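Local coordinates for protein flagellin B1 (PDB 5YA6) that probably assembles into the archaellum, the swimming filament of archaea, and binds a calcium ion in its folded beta-rich domain, at residues S139-F142 against A148-V151; T155-A158 against V164-L167. All coordinates share one frame; numbering follows the deposited sequence.

Contact 1: S139-F142 against A148-V151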
loop_
_atom_site.group_PDB
_atom_site.type_symbol
_atom_site.label_atom_id
_atom_site.label_comp_id
_atom_site.label_asym_id
_atom_site.label_seq_id
_atom_site.Cartn_x
_atom_site.Cartn_y
_atom_site.Cartn_z
ATOM N N SER B 139 -2.676 -2.635 -2.374
ATOM C CA SER B 139 -1.532 -1.788 -1.949
ATOM C C SER B 139 -0.477 -2.694 -1.334
ATOM O O SER B 139 -0.783 -3.726 -0.714
ATOM C CB SER B 139 -1.985 -0.750 -0.904
ATOM O OG SER B 139 -3.029 -0.001 -1.428
ATOM N N GLY B 140 0.788 -2.389 -1.528
ATOM C CA GLY B 140 1.828 -3.251 -0.932
ATOM C C GLY B 140 3.234 -2.731 -1.112
ATOM O O GLY B 140 3.455 -1.749 -1.814
ATOM N N GLN B 141 4.211 -3.419 -0.494
ATOM C CA GLN B 141 5.601 -3.094 -0.644
ATOM C C GLN B 141 6.345 -4.443 -0.631
ATOM O O GLN B 141 5.934 -5.394 0.033
ATOM C CB GLN B 141 6.154 -2.215 0.494
ATOM C CG GLN B 141 5.461 -0.811 0.500
ATOM C CD GLN B 141 6.127 0.128 1.504
ATOM O OE1 GLN B 141 7.136 -0.208 2.113
ATOM N NE2 GLN B 141 5.586 1.359 1.626
ATOM N N PHE B 142 7.429 -4.483 -1.432
ATOM C CA PHE B 142 8.402 -5.606 -1.413
ATOM C C PHE B 142 9.690 -5.122 -0.808
ATOM O O PHE B 142 10.377 -4.280 -1.377
ATOM C CB PHE B 142 8.626 -6.110 -2.818
ATOM C CG PHE B 142 9.508 -7.367 -2.865
ATOM C CD1 PHE B 142 9.170 -8.463 -2.124
ATOM C CD2 PHE B 142 10.617 -7.432 -3.699
ATOM C CE1 PHE B 142 9.937 -9.606 -2.158
ATOM C CE2 PHE B 142 11.363 -8.599 -3.753
ATOM C CZ PHE B 142 11.019 -9.673 -2.995
ATOM N N ALA B 148 15.895 -0.033 0.087
ATOM C CA ALA B 148 14.577 0.529 -0.048
ATOM C C ALA B 148 13.629 -0.394 -0.829
ATOM O O ALA B 148 14.058 -1.218 -1.658
ATOM C CB ALA B 148 14.625 1.911 -0.696
ATOM N N PRO B 149 12.332 -0.300 -0.554
ATOM C CA PRO B 149 11.365 -1.238 -1.121
ATOM C C PRO B 149 10.780 -0.851 -2.443
ATOM O O PRO B 149 10.641 0.348 -2.764
ATOM C CB PRO B 149 10.230 -1.220 -0.073
ATOM C CG PRO B 149 10.265 0.213 0.418
ATOM C CD PRO B 149 11.703 0.561 0.490
ATOM N N ALA B 150 10.328 -1.855 -3.178
ATOM C CA ALA B 150 9.441 -1.679 -4.317
ATOM C C ALA B 150 8.040 -1.406 -3.818
ATOM O O ALA B 150 7.660 -1.974 -2.800
ATOM C CB ALA B 150 9.512 -2.924 -5.209
ATOM N N VAL B 151 7.242 -0.641 -4.537
ATOM C CA VAL B 151 5.929 -0.217 -4.117
ATOM C C VAL B 151 4.899 -0.712 -5.141
ATOM O O VAL B 151 5.066 -0.533 -6.386
ATOM C CB VAL B 151 5.823 1.334 -4.083
ATOM C CG1 VAL B 151 4.383 1.751 -3.812
ATOM C CG2 VAL B 151 6.775 1.815 -3.000
#
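P149 enters the antiparallel hairpin with its ring lying beside the side chain of Q141, the two pointing the same way. Its CB rests 3.3 Å from the carbonyl O of F142, and its CG is 3.6 Å from OE1 of Q141. With chi1 at -64° and an extended chain beyond CG, Q141 brings OE1 of its amide beside the ring; NE2 is hydrogen-bonded to OG of S139 and O of E137, both of the second subunit. A150 forms the hydrogen-bonded pair with F142. F142 N gives a nearly straight bond to A150 O (2.9 Å, 162° at the hydrogen), while the return bond from A150 N to F142 O is more bent, 3.0 Å and 141°. A150 O also receives a CA-H contact from Q141, its CA standing 3.2 Å away. On the face bearing F142, the CB atoms of A150 and F142 meet at 4.1 Å, but the phenyl ring then leads away from A150. V151 faces Q141 in the non-hydrogen-bonded pair, with G140 O 3.7 Å from its CA. Within this chain strand 150-155 is an outermost strand of the sheet, next to strand 137-143, which pairs in turn with 51-56; on the A150 face, L13 and C15 of strand 13-23 pack against A150, and Y95 of strand 94-99 meets the F142 ring edge-to-face.

Contact 2: T155-A158 against V164-L167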
loop_
_atom_site.group_PDB
_atom_site.type_symbol
_atom_site.label_atom_id
_atom_site.label_comp_id
_atom_site.label_asym_id
_atom_site.label_seq_id
_atom_site.Cartn_x
_atom_site.Cartn_y
_atom_site.Cartn_z
ATOM N N THR B 155 -5.541 -0.372 -8.828
ATOM C CA THR B 155 -6.952 -0.638 -8.701
ATOM C C THR B 155 -7.275 -1.534 -9.869
ATOM O O THR B 155 -7.015 -1.153 -11.004
ATOM C CB THR B 155 -7.783 0.664 -8.840
ATOM O OG1 THR B 155 -7.222 1.675 -8.015
ATOM C CG2 THR B 155 -9.252 0.397 -8.498
ATOM N N THR B 156 -7.861 -2.725 -9.613
ATOM C CA THR B 156 -8.169 -3.596 -10.745
ATOM C C THR B 156 -9.257 -2.895 -11.611
ATOM O O THR B 156 -10.065 -2.152 -11.096
ATOM C CB THR B 156 -8.667 -4.980 -10.345
ATOM O OG1 THR B 156 -9.857 -4.914 -9.591
ATOM C CG2 THR B 156 -7.562 -5.665 -9.553
ATOM N N PRO B 157 -9.246 -3.181 -12.901
ATOM C CA PRO B 157 -10.201 -2.477 -13.781
ATOM C C PRO B 157 -11.634 -2.888 -13.476
ATOM O O PRO B 157 -11.869 -3.911 -12.816
ATOM C CB PRO B 157 -9.791 -2.931 -15.160
ATOM C CG PRO B 157 -9.025 -4.176 -14.995
ATOM C CD PRO B 157 -8.295 -3.978 -13.687
ATOM N N ALA B 158 -12.600 -2.092 -13.962
ATOM C CA ALA B 158 -13.998 -2.352 -13.742
ATOM C C ALA B 158 -14.571 -3.482 -14.642
ATOM O O ALA B 158 -15.680 -3.928 -14.426
ATOM C CB ALA B 158 -14.769 -1.038 -13.966
ATOM N N VAL B 164 -4.837 -11.956 -19.599
ATOM C CA VAL B 164 -3.723 -11.312 -18.991
ATOM C C VAL B 164 -3.960 -9.806 -18.962
ATOM O O VAL B 164 -4.206 -9.205 -19.987
ATOM C CB VAL B 164 -2.424 -11.733 -19.657
ATOM C CG1 VAL B 164 -1.251 -10.900 -19.147
ATOM C CG2 VAL B 164 -2.237 -13.228 -19.438
ATOM N N ILE B 165 -3.965 -9.230 -17.745
ATOM C CA ILE B 165 -4.440 -7.868 -17.542
ATOM C C ILE B 165 -3.259 -7.052 -17.001
ATOM O O ILE B 165 -2.660 -7.437 -16.022
ATOM C CB ILE B 165 -5.551 -7.829 -16.472
ATOM C CG1 ILE B 165 -6.739 -8.774 -16.843
ATOM C CG2 ILE B 165 -5.999 -6.390 -16.142
ATOM C CD1 ILE B 165 -7.780 -8.137 -17.632
ATOM N N GLU B 166 -3.005 -5.890 -17.604
ATOM C CA GLU B 166 -1.971 -5.015 -17.091
ATOM C C GLU B 166 -2.589 -4.223 -15.943
ATOM O O GLU B 166 -3.496 -3.439 -16.142
ATOM C CB GLU B 166 -1.448 -4.016 -18.158
ATOM C CG GLU B 166 -0.118 -3.399 -17.707
ATOM C CD GLU B 166 0.532 -2.490 -18.751
ATOM O OE1 GLU B 166 1.778 -2.412 -18.725
ATOM O OE2 GLU B 166 -0.166 -1.844 -19.566
ATOM N N LEU B 167 -2.052 -4.406 -14.734
ATOM C CA LEU B 167 -2.625 -3.765 -13.539
ATOM C C LEU B 167 -1.895 -2.514 -13.092
ATOM O O LEU B 167 -2.508 -1.535 -12.672
ATOM C CB LEU B 167 -2.636 -4.797 -12.407
ATOM C CG LEU B 167 -3.579 -5.970 -12.661
ATOM C CD1 LEU B 167 -3.380 -6.984 -11.541
ATOM C CD2 LEU B 167 -5.013 -5.458 -12.735
HETATM O O HOH W 1 -5.396 -1.748 -13.039
#
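P157 packs against I165 and L167 in the loop that joins strands 150-155 and 164-168, the two strands outermost within this chain in the beta-sandwich domain known for archaellins; the touching side-chain atoms are all carbons. The side chains of P157 and L167 cross at about a right angle, CD of the proline 3.7 Å from CD2 of the leucine. Toward I165 the proline lies at a slant, with CG 3.9 Å from CG2. That methyl reaches the ring because the isoleucine has chi1 near -56°, which sets CG2 opposite the backbone N. L167 turns one methyl, CD2, to the loop. The same methyl also meets CG2 of T156, 4.1 Å away, the two side chains running side by side in the same direction. T156 divides its two branches: at chi1 61°, OG1 stands between the backbone N and carbonyl carbon and is hydrogen-bonded to P133 O and S136 N, leaving CG2 for apolar company. I29 of strand 28-38 touches both T156 and L167, and L32 of that strand also packs on L167, so this methyl cluster reaches into the body of the domain. T155 enters through its carbonyl O alone. The two backbones themselves stay apart, with the CA atoms of T156 and L167 separated by 6.2 Å, and the gap is bridged by one water that donates both its hydrogens, one to T155 O at 2.7 Å and the other to L167 O at 2.9 Å.

How the contacts relate
Read from the N terminus, strand 137-143 comes first, and contact 1 closes the short turn that leads from it into strand 150-155. That strand then runs on through 152-154, and contact 2 closes the next loop, from 155-158 to strand 164-168. The two closures therefore follow in series, neither nested nor crossed, with their centres 19 Å apart and no direct touch between them. Contact 1 joins neighbours within the sheet through backbone bonds. Contact 2 instead lays the loop that follows strand 150-155 against strand 164-168, the outermost strand at the other end of the sheet order, by apolar side chains and a water. Strand 150-155 links them, one end in each contact.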